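Local coordinates for glycosyl hydrolase family 2, TIM barrel domain protein (Faecalibacterium prausnitzii A2-165, PDB 6ED2), which acts as a gut bacterial beta-glucuronidase, probably hydrolysing beta-glucuronides, including drug conjugates, to release glucuronic acid, at residues Thr97-Pro102 and Asn146-Asn151; Ile110-Gly115 and Ala142-Ile147; Val123-Val128 and Asn154-Leu159; Ser106-Val111 and Leu202-Lys207; Thr35-Ile40 and Val287-Leu292. All coordinates share one frame; numbering follows the deposited sequence.

Overall arrangement
The chain first meets its longest-range partner: 35-40, leading into strand 38-51, returns in contact 5 to 287-292, and the loop so closed holds all the other contacts. Within it, contact 1 links the end of strand 92-101 to the loop 146-151. Contact 4, starting at 106-111, closes on 202-207 and so crosses contact 1; contact 3 nests inside it. Contact 2 starts on the same strand as contact 4 and ends on the loop used by contact 1. Contact 3, 123-128 with 154-159, crosses both contact 1 and contact 2. Contacts 1 to 4 knit the jelly-roll domain together; contact 5 joins it to the following beta-sandwich.

Contact 1 (Thr97-Pro102 and Asn146-Asn151); sequences TSFFVP and NIVRYN
A short but bent, weak hydrogen bond runs from N151 N to V101 O, 2.6 Å with an N-H...O angle of 124°. It lies where strand 92-101 of the jelly-roll sugar-binding domain, the N-terminal module of family 2 glycosidases, runs out beside the loop that leads into strand 152-161, its antiparallel neighbour. The contact thus illustrates how a loop can be laid against the strand its own continuation will pair with. Apolar side chains fill in around this bond. V101 turns both methyls to the loop: CG1 meets Y150 CD1 at 3.7 Å, reaching the ring at a slant, and CG2 lies 4.0 Å from V148 CB. With CG between the backbone N and the carbonyl carbon (chi1 61°), F99 swings its ring so that V148 CG1 sits at the ring edge, 3.9 Å from F99 CE1. V148 and N154, the latter on strand 152-161, both pack on this part of the strand. The F100 ring extends to the backbone of N151, CZ to C at 3.3 Å, and is also met edge-to-face by F153. Its plane stands 72° from the N151 amide. Both ends of that amide have partners: OD1 accepts from A103 N, while ND2 makes a weak hydrogen bond to T35 O of the second subunit. Y150 is fixed at its far end, where OH bonds to T145 O; nearer the backbone, P102 O comes up to the edge of the same ring, 3.9 Å from Y150 CD1.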
# COMPACT_ATOMS: atom_id res chain seq x y z
N THR A 97 20.70 18.38 31.16
CA THR A 97 19.78 19.50 31.26
C THR A 97 20.13 20.29 32.51
O THR A 97 21.14 20.03 33.17
CB THR A 97 18.32 19.03 31.24
OG1 THR A 97 17.47 20.17 31.19
CG2 THR A 97 17.97 18.17 32.46
N SER A 98 19.31 21.29 32.81
CA SER A 98 19.51 22.16 33.96
C SER A 98 18.20 22.23 34.71
O SER A 98 17.13 22.17 34.10
CB SER A 98 19.93 23.59 33.58
OG SER A 98 21.18 23.57 32.92
N PHE A 99 18.28 22.35 36.02
CA PHE A 99 17.06 22.49 36.80
C PHE A 99 17.32 23.49 37.90
O PHE A 99 18.44 23.64 38.39
CB PHE A 99 16.56 21.15 37.38
CG PHE A 99 17.52 20.48 38.33
CD1 PHE A 99 17.40 20.66 39.70
CD2 PHE A 99 18.52 19.65 37.85
CE1 PHE A 99 18.29 20.02 40.58
CE2 PHE A 99 19.40 19.00 38.73
CZ PHE A 99 19.29 19.20 40.09
N PHE A 100 16.26 24.19 38.26
CA PHE A 100 16.34 25.24 39.25
C PHE A 100 15.83 24.69 40.56
O PHE A 100 14.77 24.05 40.59
CB PHE A 100 15.52 26.46 38.84
CG PHE A 100 15.76 27.65 39.73
CD1 PHE A 100 16.86 28.47 39.52
CD2 PHE A 100 14.90 27.93 40.79
CE1 PHE A 100 17.08 29.57 40.34
CE2 PHE A 100 15.12 29.02 41.61
CZ PHE A 100 16.20 29.84 41.39
N VAL A 101 16.56 24.95 41.63
CA VAL A 101 16.11 24.58 42.97
C VAL A 101 15.73 25.86 43.69
O VAL A 101 16.61 26.69 43.96
CB VAL A 101 17.19 23.80 43.74
CG1 VAL A 101 16.71 23.53 45.15
CG2 VAL A 101 17.54 22.51 43.01
N PRO A 102 14.47 26.06 44.04
CA PRO A 102 14.07 27.30 44.72
C PRO A 102 14.75 27.43 46.07
O PRO A 102 15.06 26.44 46.74
CB PRO A 102 12.55 27.15 44.87
CG PRO A 102 12.15 26.10 43.87
CD PRO A 102 13.33 25.18 43.74
N ASN A 146 22.27 17.56 49.38
CA ASN A 146 23.50 18.24 49.77
C ASN A 146 24.41 18.53 48.60
O ASN A 146 25.55 18.92 48.82
CB ASN A 146 24.26 17.43 50.81
CG ASN A 146 23.44 17.19 52.05
OD1 ASN A 146 23.33 16.05 52.51
ND2 ASN A 146 22.83 18.24 52.57
N ILE A 147 23.94 18.33 47.36
CA ILE A 147 24.75 18.60 46.19
C ILE A 147 24.28 19.84 45.43
O ILE A 147 25.09 20.48 44.75
CB ILE A 147 24.77 17.37 45.27
CG1 ILE A 147 25.16 16.12 46.06
CG2 ILE A 147 25.74 17.56 44.13
CD1 ILE A 147 26.57 16.20 46.65
N VAL A 148 23.00 20.19 45.51
CA VAL A 148 22.45 21.28 44.71
C VAL A 148 22.82 22.62 45.33
O VAL A 148 23.03 22.74 46.55
CB VAL A 148 20.93 21.14 44.57
CG1 VAL A 148 20.58 19.95 43.68
CG2 VAL A 148 20.29 21.00 45.95
N ARG A 149 22.88 23.65 44.49
CA ARG A 149 22.92 25.03 44.95
C ARG A 149 21.49 25.56 44.98
O ARG A 149 20.75 25.40 44.00
CB ARG A 149 23.80 25.89 44.04
CG ARG A 149 25.14 25.29 43.68
CD ARG A 149 25.44 25.56 42.20
NE ARG A 149 26.68 24.94 41.74
CZ ARG A 149 26.94 24.66 40.47
NH1 ARG A 149 28.10 24.09 40.13
NH2 ARG A 149 26.03 24.93 39.52
N TYR A 150 21.12 26.18 46.09
CA TYR A 150 19.75 26.63 46.31
C TYR A 150 19.51 28.02 45.71
O TYR A 150 20.39 28.88 45.72
CB TYR A 150 19.43 26.61 47.81
CG TYR A 150 19.31 25.19 48.33
CD1 TYR A 150 18.06 24.58 48.46
CD2 TYR A 150 20.44 24.44 48.63
CE1 TYR A 150 17.94 23.27 48.90
CE2 TYR A 150 20.33 23.13 49.07
CZ TYR A 150 19.09 22.55 49.21
OH TYR A 150 19.00 21.26 49.64
N ASN A 151 18.30 28.21 45.16
CA ASN A 151 17.95 29.38 44.36
C ASN A 151 18.93 29.61 43.21
O ASN A 151 19.23 30.74 42.83
CB ASN A 151 17.80 30.65 45.21
CG ASN A 151 16.64 31.52 44.74
OD1 ASN A 151 15.47 31.07 44.73
ND2 ASN A 151 16.94 32.76 44.34

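Contact 2 (Ile110-Gly115 and Ala142-Ile147); sequences IVLRFG and ATVTNI
I110 is held by T145 and V144 through both of its backbone polar atoms. Its N-H donates to T145 OG1 at 2.8 Å, almost straight, and its O accepts from V144 N at 2.6 Å, with the donor nearly along the C=O axis. A regular ladder follows: L112 N bonds to A142 O, and A142 N to L112 O, each at 2.8 Å. Between these bonds V111 and T143 form a non-hydrogen-bonded pair, and V111 CA makes a CA-H...O contact with A142 O. This is antiparallel pairing of strands 109-114 and 140-143 in the jelly-roll sheet, and the threonine hydroxyl continues it after the backbone of the second strand has turned away. V144 packs back onto the first strand. With CG1 anti to the carbonyl carbon (chi1 -60°), CG2 falls between the backbone N and that carbon and rests on I110 CG2 at 3.8 Å, while CG1 reaches L112 CD1 at 4.1 Å. Further out, the turn is closed by I147 N bonding to V144 O. T145 OG1 has a second partner in D109 OD1, which helps to set the hydroxyl before I110 N. V125 of strand 120-125 and V130 of strand 128-134 pack on V144.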
# COMPACT_ATOMS: atom_id res chain seq x y z
N ILE A 110 15.82 16.84 48.50
CA ILE A 110 15.78 17.13 47.07
C ILE A 110 16.15 15.86 46.33
O ILE A 110 17.29 15.38 46.45
CB ILE A 110 16.72 18.28 46.66
CG1 ILE A 110 16.69 19.43 47.68
CG2 ILE A 110 16.33 18.78 45.27
CD1 ILE A 110 15.32 20.05 47.85
N VAL A 111 15.20 15.33 45.56
CA VAL A 111 15.32 14.01 44.95
C VAL A 111 14.90 14.08 43.49
O VAL A 111 13.82 14.60 43.17
CB VAL A 111 14.46 12.96 45.69
CG1 VAL A 111 14.73 11.57 45.15
CG2 VAL A 111 14.68 13.03 47.22
N LEU A 112 15.73 13.51 42.60
CA LEU A 112 15.38 13.30 41.20
C LEU A 112 14.82 11.90 40.99
O LEU A 112 15.39 10.93 41.47
CB LEU A 112 16.62 13.48 40.32
CG LEU A 112 17.22 14.88 40.34
CD1 LEU A 112 18.61 14.85 39.74
CD2 LEU A 112 16.29 15.85 39.60
N ARG A 113 13.70 11.80 40.27
CA ARG A 113 13.14 10.51 39.86
C ARG A 113 13.27 10.35 38.35
O ARG A 113 12.88 11.24 37.58
CB ARG A 113 11.67 10.38 40.26
CG ARG A 113 10.91 9.30 39.43
CD ARG A 113 11.29 7.84 39.81
NE ARG A 113 10.92 7.51 41.19
CZ ARG A 113 9.75 6.99 41.57
NH1 ARG A 113 8.79 6.73 40.68
NH2 ARG A 113 9.53 6.74 42.87
N PHE A 114 13.83 9.22 37.93
CA PHE A 114 13.80 8.77 36.54
C PHE A 114 12.81 7.61 36.42
O PHE A 114 13.01 6.56 37.04
CB PHE A 114 15.18 8.35 36.07
CG PHE A 114 16.18 9.46 36.11
CD1 PHE A 114 16.46 10.19 34.96
CD2 PHE A 114 16.83 9.79 37.28
CE1 PHE A 114 17.38 11.23 34.99
CE2 PHE A 114 17.76 10.83 37.32
CZ PHE A 114 18.03 11.56 36.17
N GLY A 115 11.73 7.83 35.66
CA GLY A 115 10.85 6.72 35.31
C GLY A 115 11.63 5.53 34.79
O GLY A 115 11.41 4.40 35.20
N ALA A 142 17.54 9.66 42.74
CA ALA A 142 18.84 10.20 43.11
C ALA A 142 18.62 11.34 44.10
O ALA A 142 17.98 12.34 43.77
CB ALA A 142 19.62 10.70 41.90
N THR A 143 19.15 11.17 45.32
CA THR A 143 19.02 12.20 46.35
C THR A 143 20.11 13.23 46.16
O THR A 143 21.29 12.88 46.09
CB THR A 143 19.09 11.58 47.74
OG1 THR A 143 17.84 10.94 48.04
CG2 THR A 143 19.35 12.65 48.80
N VAL A 144 19.73 14.51 46.04
CA VAL A 144 20.75 15.51 45.70
C VAL A 144 20.68 16.67 46.69
O VAL A 144 21.17 17.77 46.41
CB VAL A 144 20.59 15.99 44.25
CG1 VAL A 144 20.73 14.81 43.29
CG2 VAL A 144 19.26 16.67 44.06
N THR A 145 20.11 16.40 47.87
CA THR A 145 19.88 17.42 48.89
C THR A 145 21.14 18.23 49.20
O THR A 145 21.09 19.46 49.29
CB THR A 145 19.37 16.76 50.16
OG1 THR A 145 18.17 16.06 49.85
CG2 THR A 145 19.12 17.80 51.25
N ASN A 146 22.27 17.56 49.38
CA ASN A 146 23.50 18.24 49.77
C ASN A 146 24.41 18.53 48.60
O ASN A 146 25.55 18.92 48.82
CB ASN A 146 24.26 17.43 50.81
CG ASN A 146 23.44 17.19 52.05
OD1 ASN A 146 23.33 16.05 52.51
ND2 ASN A 146 22.83 18.24 52.57
N ILE A 147 23.94 18.33 47.36
CA ILE A 147 24.75 18.60 46.19
C ILE A 147 24.28 19.84 45.43
O ILE A 147 25.09 20.48 44.75
CB ILE A 147 24.77 17.37 45.27
CG1 ILE A 147 25.16 16.12 46.06
CG2 ILE A 147 25.74 17.56 44.13
CD1 ILE A 147 26.57 16.20 46.65

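Contact 3 (Val123-Val128 and Asn154-Leu159); sequences VFVNGV and NKLSVL
L156 CD1 wedges in beside V123 CG1, 3.6 Å away, and lies 4.2 Å from V125 CG2. This is the tight part of the contact, facing L112 and F114 on strand 109-114. L156 reaches it because CG is anti to the backbone N (chi1 171°), beside the carbonyl carbon. V158 adds its CG2 to V123 CG2 at the looser distance of 4.3 Å. On the reverse face F124 and S157 are the hydrogen-bonded pair, and the F124 ring turns its edge to S157 O and to L159 CB. Strands 120-125 and 152-161 are antiparallel neighbours in the jelly-roll sheet, and a type I' turn from V125 to V128 leads the first into its hairpin with strand 128-134. At this turn the packing gives way to polar bonds and water. N126 uses both ends of its amide: OD1 accepts from K155 N at 3.0 Å, and ND2 donates to N154 OD1 at 2.9 Å, straight, in the amide plane and on a lone pair. N154 OD1 also takes R149 N, and N126 ND2 also meets I147 O. Partly exposed G127 gives its N-H to a water at 2.8 Å, and K155 sends its NZ away to D64.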
# COMPACT_ATOMS: atom_id res chain seq x y z
N VAL A 123 24.27 8.97 37.10
CA VAL A 123 23.71 10.31 37.19
C VAL A 123 24.68 11.21 37.94
O VAL A 123 25.16 10.86 39.03
CB VAL A 123 22.33 10.28 37.86
CG1 VAL A 123 21.78 11.69 38.05
CG2 VAL A 123 21.38 9.42 37.04
N PHE A 124 24.96 12.37 37.36
CA PHE A 124 25.79 13.40 37.97
C PHE A 124 24.96 14.67 38.12
O PHE A 124 24.20 15.04 37.23
CB PHE A 124 27.03 13.69 37.12
CG PHE A 124 27.86 12.48 36.82
CD1 PHE A 124 29.00 12.21 37.55
CD2 PHE A 124 27.49 11.60 35.80
CE1 PHE A 124 29.77 11.09 37.27
CE2 PHE A 124 28.25 10.47 35.53
CZ PHE A 124 29.39 10.22 36.27
N VAL A 125 25.11 15.33 39.27
CA VAL A 125 24.56 16.65 39.49
C VAL A 125 25.72 17.58 39.84
O VAL A 125 26.50 17.29 40.76
CB VAL A 125 23.47 16.64 40.57
CG1 VAL A 125 23.14 18.06 41.03
CG2 VAL A 125 22.23 15.97 40.01
N ASN A 126 25.86 18.66 39.08
CA ASN A 126 27.00 19.58 39.22
C ASN A 126 28.32 18.82 39.24
O ASN A 126 29.20 19.09 40.05
CB ASN A 126 26.86 20.44 40.47
CG ASN A 126 25.57 21.25 40.47
OD1 ASN A 126 25.14 21.73 39.41
ND2 ASN A 126 24.94 21.38 41.64
N GLY A 127 28.44 17.84 38.35
CA GLY A 127 29.68 17.11 38.21
C GLY A 127 29.91 15.99 39.21
O GLY A 127 30.91 15.27 39.06
N VAL A 128 29.06 15.79 40.21
CA VAL A 128 29.29 14.75 41.21
C VAL A 128 28.28 13.62 41.02
O VAL A 128 27.07 13.86 40.88
CB VAL A 128 29.29 15.30 42.65
CG1 VAL A 128 29.44 16.82 42.68
CG2 VAL A 128 28.10 14.85 43.45
N ASN A 154 21.11 24.11 38.38
CA ASN A 154 21.95 22.95 38.64
C ASN A 154 22.05 22.11 37.38
O ASN A 154 21.07 21.97 36.64
CB ASN A 154 21.38 22.14 39.80
CG ASN A 154 21.41 22.91 41.11
OD1 ASN A 154 22.37 22.80 41.87
ND2 ASN A 154 20.39 23.72 41.36
N LYS A 155 23.23 21.55 37.14
CA LYS A 155 23.46 20.73 35.96
C LYS A 155 23.14 19.27 36.25
O LYS A 155 23.65 18.69 37.22
CB LYS A 155 24.89 20.86 35.46
CG LYS A 155 25.16 19.98 34.26
CD LYS A 155 26.18 20.59 33.33
CE LYS A 155 25.60 21.75 32.56
NZ LYS A 155 26.66 22.39 31.74
N LEU A 156 22.29 18.68 35.42
CA LEU A 156 21.95 17.26 35.49
C LEU A 156 22.55 16.59 34.27
O LEU A 156 22.16 16.90 33.14
CB LEU A 156 20.44 17.07 35.52
CG LEU A 156 19.91 15.65 35.38
CD1 LEU A 156 20.58 14.71 36.40
CD2 LEU A 156 18.40 15.70 35.57
N SER A 157 23.49 15.67 34.50
CA SER A 157 24.10 14.90 33.43
C SER A 157 23.84 13.42 33.66
O SER A 157 24.03 12.92 34.78
CB SER A 157 25.61 15.14 33.34
OG SER A 157 25.88 16.52 33.42
N VAL A 158 23.42 12.72 32.62
CA VAL A 158 23.16 11.29 32.70
C VAL A 158 24.06 10.59 31.69
O VAL A 158 23.98 10.85 30.49
CB VAL A 158 21.68 10.95 32.45
CG1 VAL A 158 21.45 9.44 32.54
CG2 VAL A 158 20.80 11.67 33.46
N LEU A 159 24.93 9.72 32.20
CA LEU A 159 25.72 8.83 31.36
C LEU A 159 24.95 7.52 31.27
O LEU A 159 24.82 6.79 32.26
CB LEU A 159 27.12 8.63 31.94
CG LEU A 159 27.92 7.48 31.34
CD1 LEU A 159 28.00 7.59 29.82
CD2 LEU A 159 29.32 7.42 31.97
O HOH W 1 26.61 17.24 36.35

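Contact 4 (Ser106-Val111 and Leu202-Lys207); sequences SGWDIV and LMALPK
Strand 109-114 of the jelly-roll has strand 200-205 as its antiparallel neighbour, and here the pairing is finished off by an indole that turns one face to the A204 methyl and its edge to the backbone of L205. D109 with L205 and V111 with M203 are the hydrogen-bonded pairs, the shortest bond being D109 N to L205 O at 2.7 Å. I110 and A204 face each other between them. W108, just before the strand, folds its ring across: A204 CB makes a CH-pi contact with the five-membered ring, 4.0 Å from the centroid, and L205 C lies 3.3 Å from W108 CD1. W108 NE1 donates to T36 O, and E104 of the second subunit packs against W108. V111 receives two apolar partners. M203 bends at chi3 (-69°) to bring CE to V111 CG1 at 3.7 Å, and L205 CD1 meets V111 CG2 at about the same spacing. The extended K207 chain crosses the D109 carboxylate at about a right angle, its CG 3.8 Å from D109 CG. K207 NZ stays 5.1 Å from D109 OD1; the carboxylate forms its salt bridge with R209 instead, through OD2. One water bridges G107 O and K207 N, beyond the last rung of an antiparallel ladder typical of the jelly-roll beta-sandwich.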
# COMPACT_ATOMS: atom_id res chain seq x y z
N SER A 106 14.87 24.82 50.74
CA SER A 106 15.84 24.56 51.80
C SER A 106 15.18 23.85 52.98
O SER A 106 14.11 24.26 53.44
CB SER A 106 16.47 25.87 52.27
OG SER A 106 17.80 25.68 52.72
N GLY A 107 15.81 22.78 53.46
CA GLY A 107 15.24 21.98 54.52
C GLY A 107 14.44 20.78 54.07
O GLY A 107 14.23 19.86 54.86
N TRP A 108 13.99 20.76 52.83
CA TRP A 108 13.39 19.58 52.23
C TRP A 108 14.48 18.66 51.70
O TRP A 108 15.59 19.09 51.40
CB TRP A 108 12.50 19.97 51.07
CG TRP A 108 11.04 20.13 51.28
CD1 TRP A 108 10.10 19.16 51.18
CD2 TRP A 108 10.34 21.36 51.50
NE1 TRP A 108 8.84 19.69 51.37
CE2 TRP A 108 8.97 21.04 51.56
CE3 TRP A 108 10.74 22.68 51.68
CZ2 TRP A 108 7.99 22.01 51.79
CZ3 TRP A 108 9.76 23.64 51.91
CH2 TRP A 108 8.41 23.30 51.96
N ASP A 109 14.15 17.38 51.56
CA ASP A 109 14.97 16.50 50.74
C ASP A 109 14.74 16.80 49.27
O ASP A 109 13.60 17.00 48.84
CB ASP A 109 14.64 15.03 51.03
CG ASP A 109 15.78 14.32 51.76
OD1 ASP A 109 16.89 14.89 51.93
OD2 ASP A 109 15.54 13.18 52.19
N ILE A 110 15.82 16.84 48.50
CA ILE A 110 15.78 17.13 47.07
C ILE A 110 16.15 15.86 46.33
O ILE A 110 17.29 15.38 46.45
CB ILE A 110 16.72 18.28 46.66
CG1 ILE A 110 16.69 19.43 47.68
CG2 ILE A 110 16.33 18.78 45.27
CD1 ILE A 110 15.32 20.05 47.85
N VAL A 111 15.20 15.33 45.56
CA VAL A 111 15.32 14.01 44.95
C VAL A 111 14.90 14.08 43.49
O VAL A 111 13.82 14.60 43.17
CB VAL A 111 14.46 12.96 45.69
CG1 VAL A 111 14.73 11.57 45.15
CG2 VAL A 111 14.68 13.03 47.22
N LEU A 202 11.63 16.31 39.43
CA LEU A 202 12.34 16.97 40.51
C LEU A 202 11.36 17.08 41.67
O LEU A 202 10.25 17.59 41.49
CB LEU A 202 12.87 18.35 40.07
CG LEU A 202 13.52 19.24 41.13
CD1 LEU A 202 14.86 18.68 41.57
CD2 LEU A 202 13.69 20.67 40.62
N MET A 203 11.77 16.58 42.83
CA MET A 203 10.88 16.48 43.97
C MET A 203 11.47 17.18 45.18
O MET A 203 12.69 17.16 45.38
CB MET A 203 10.61 15.00 44.31
CG MET A 203 9.92 14.22 43.19
SD MET A 203 9.72 12.45 43.57
CE MET A 203 11.40 11.92 43.50
N ALA A 204 10.61 17.80 45.98
CA ALA A 204 10.97 18.23 47.33
C ALA A 204 10.14 17.39 48.29
O ALA A 204 8.90 17.41 48.22
CB ALA A 204 10.72 19.73 47.53
N LEU A 205 10.81 16.60 49.13
CA LEU A 205 10.14 15.64 50.00
C LEU A 205 10.56 15.87 51.45
O LEU A 205 11.72 16.20 51.71
CB LEU A 205 10.48 14.21 49.59
CG LEU A 205 10.28 13.85 48.11
CD1 LEU A 205 10.88 12.50 47.82
CD2 LEU A 205 8.81 13.88 47.76
N PRO A 206 9.65 15.69 52.40
CA PRO A 206 10.06 15.77 53.81
C PRO A 206 11.11 14.70 54.12
O PRO A 206 11.11 13.61 53.54
CB PRO A 206 8.75 15.50 54.59
CG PRO A 206 7.65 15.63 53.58
CD PRO A 206 8.26 15.26 52.25
N LYS A 207 12.03 15.05 55.01
CA LYS A 207 13.09 14.11 55.35
C LYS A 207 12.55 12.85 56.03
O LYS A 207 13.10 11.77 55.84
CB LYS A 207 14.14 14.82 56.20
CG LYS A 207 15.15 15.52 55.29
CD LYS A 207 15.80 16.73 55.89
CE LYS A 207 16.95 17.16 55.02
NZ LYS A 207 17.75 18.19 55.70
O HOH W 2 11.95 17.94 55.86

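Contact 5 (Thr35-Ile40 and Val287-Leu292); sequences TTRRLI and VVDEYL
T35 brings two donors to a single oxygen. Its backbone N (2.9 Å) and its OG1 (2.8 Å) both bond to E290 OE1 from the same face of the carboxylate, the N on the anti side and tilted from the plane, the hydroxyl from above it. The other oxygen, E290 OE2, forms a salt bridge with R280, which probably helps to keep the acid charged. Next along the chain T36 OG1 accepts from E290 N at 2.8 Å, while its CG2 lies against V287 CG1. R37 completes the series. Extended from CG to NE, it grips D289 side-on, NE to OD1 at 3.0 Å and NH2 to OD2 at 2.8 Å, both on syn lone pairs, with guanidinium and carboxylate nearly coplanar (18°). The contact is an interdomain junction: the segment leading into strand 38-51 of the jelly-roll lies against strand 286-295 of the beta-sandwich that follows it in family 2 enzymes. That strand carries a classic beta bulge, where V288 and D289 both face I281. A magnesium ion bound by T239 and E241 lies about 6 Å from the E290 side chain. Y291 CD1 sits 3.7 Å above one face of the R37 guanidinium, but the planes are 61° apart, so this is not a parallel stack. R37 NH2 and D289 OD2 are also tied to V210, through its O and N respectively.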
# COMPACT_ATOMS: atom_id res chain seq x y z
N THR A 35 0.15 17.87 50.12
CA THR A 35 0.29 18.84 51.19
C THR A 35 1.76 19.11 51.52
O THR A 35 2.13 20.26 51.76
CB THR A 35 -0.42 18.33 52.44
OG1 THR A 35 -1.83 18.32 52.19
CG2 THR A 35 -0.13 19.23 53.63
N THR A 36 2.59 18.06 51.48
CA THR A 36 3.97 18.14 51.94
C THR A 36 5.02 17.88 50.87
O THR A 36 6.22 18.03 51.15
CB THR A 36 4.22 17.12 53.06
OG1 THR A 36 3.96 15.81 52.55
CG2 THR A 36 3.28 17.37 54.24
N ARG A 37 4.62 17.46 49.67
CA ARG A 37 5.58 17.12 48.63
C ARG A 37 5.42 18.07 47.45
O ARG A 37 4.30 18.33 47.01
CB ARG A 37 5.41 15.68 48.18
CG ARG A 37 5.62 14.65 49.32
CD ARG A 37 5.47 13.22 48.80
NE ARG A 37 5.65 12.23 49.87
CZ ARG A 37 6.13 11.00 49.67
NH1 ARG A 37 6.48 10.63 48.43
NH2 ARG A 37 6.27 10.16 50.69
N ARG A 38 6.53 18.56 46.95
CA ARG A 38 6.55 19.36 45.73
C ARG A 38 7.00 18.48 44.57
O ARG A 38 7.75 17.52 44.75
CB ARG A 38 7.47 20.57 45.87
CG ARG A 38 7.15 21.41 47.09
CD ARG A 38 5.67 21.74 47.16
NE ARG A 38 5.32 22.44 48.41
CZ ARG A 38 4.39 22.04 49.27
NH1 ARG A 38 3.68 20.93 49.06
NH2 ARG A 38 4.15 22.76 50.37
N LEU A 39 6.52 18.82 43.38
CA LEU A 39 6.75 18.01 42.19
C LEU A 39 6.93 18.92 40.98
O LEU A 39 6.04 19.71 40.66
CB LEU A 39 5.58 17.04 41.98
CG LEU A 39 5.74 16.08 40.80
CD1 LEU A 39 7.00 15.26 40.98
CD2 LEU A 39 4.52 15.20 40.65
N ILE A 40 8.05 18.78 40.28
CA ILE A 40 8.33 19.56 39.08
C ILE A 40 8.81 18.62 37.98
O ILE A 40 9.84 17.96 38.13
CB ILE A 40 9.39 20.64 39.35
CG1 ILE A 40 8.87 21.62 40.40
CG2 ILE A 40 9.73 21.38 38.04
CD1 ILE A 40 9.81 22.80 40.67
N VAL A 287 1.20 17.95 60.12
CA VAL A 287 1.37 16.89 59.13
C VAL A 287 2.81 16.95 58.63
O VAL A 287 3.22 17.96 58.05
CB VAL A 287 0.38 17.05 57.96
CG1 VAL A 287 0.60 15.94 56.92
CG2 VAL A 287 -1.04 17.03 58.48
N VAL A 288 3.58 15.88 58.84
CA VAL A 288 4.96 15.92 58.37
C VAL A 288 5.11 15.32 56.97
O VAL A 288 6.04 15.68 56.25
CB VAL A 288 5.91 15.24 59.38
CG1 VAL A 288 5.17 14.89 60.66
CG2 VAL A 288 6.65 14.00 58.80
N ASP A 289 4.21 14.44 56.55
CA ASP A 289 4.27 13.94 55.18
C ASP A 289 2.88 13.47 54.80
O ASP A 289 2.09 13.05 55.66
CB ASP A 289 5.27 12.80 54.99
CG ASP A 289 5.41 12.39 53.52
OD1 ASP A 289 5.43 13.30 52.65
OD2 ASP A 289 5.47 11.17 53.22
N GLU A 290 2.58 13.55 53.52
CA GLU A 290 1.31 13.04 53.02
C GLU A 290 1.55 12.40 51.67
O GLU A 290 2.23 12.98 50.82
CB GLU A 290 0.27 14.15 52.92
CG GLU A 290 -0.90 13.78 52.05
CD GLU A 290 -1.87 14.93 51.90
OE1 GLU A 290 -1.63 15.81 51.04
OE2 GLU A 290 -2.84 14.97 52.69
N TYR A 291 1.05 11.18 51.51
CA TYR A 291 1.09 10.51 50.23
C TYR A 291 -0.34 10.23 49.81
O TYR A 291 -1.21 10.03 50.65
CB TYR A 291 1.90 9.19 50.25
CG TYR A 291 2.15 8.71 48.84
CD1 TYR A 291 3.08 9.35 48.01
CD2 TYR A 291 1.40 7.66 48.31
CE1 TYR A 291 3.27 8.93 46.70
CE2 TYR A 291 1.58 7.24 47.00
CZ TYR A 291 2.51 7.87 46.20
OH TYR A 291 2.69 7.44 44.90
N LEU A 292 -0.57 10.30 48.50
CA LEU A 292 -1.90 10.22 47.92
C LEU A 292 -1.88 9.23 46.76
O LEU A 292 -0.97 9.22 45.95
CB LEU A 292 -2.36 11.59 47.42
CG LEU A 292 -2.43 12.74 48.43
CD1 LEU A 292 -2.52 14.08 47.70
CD2 LEU A 292 -3.63 12.56 49.36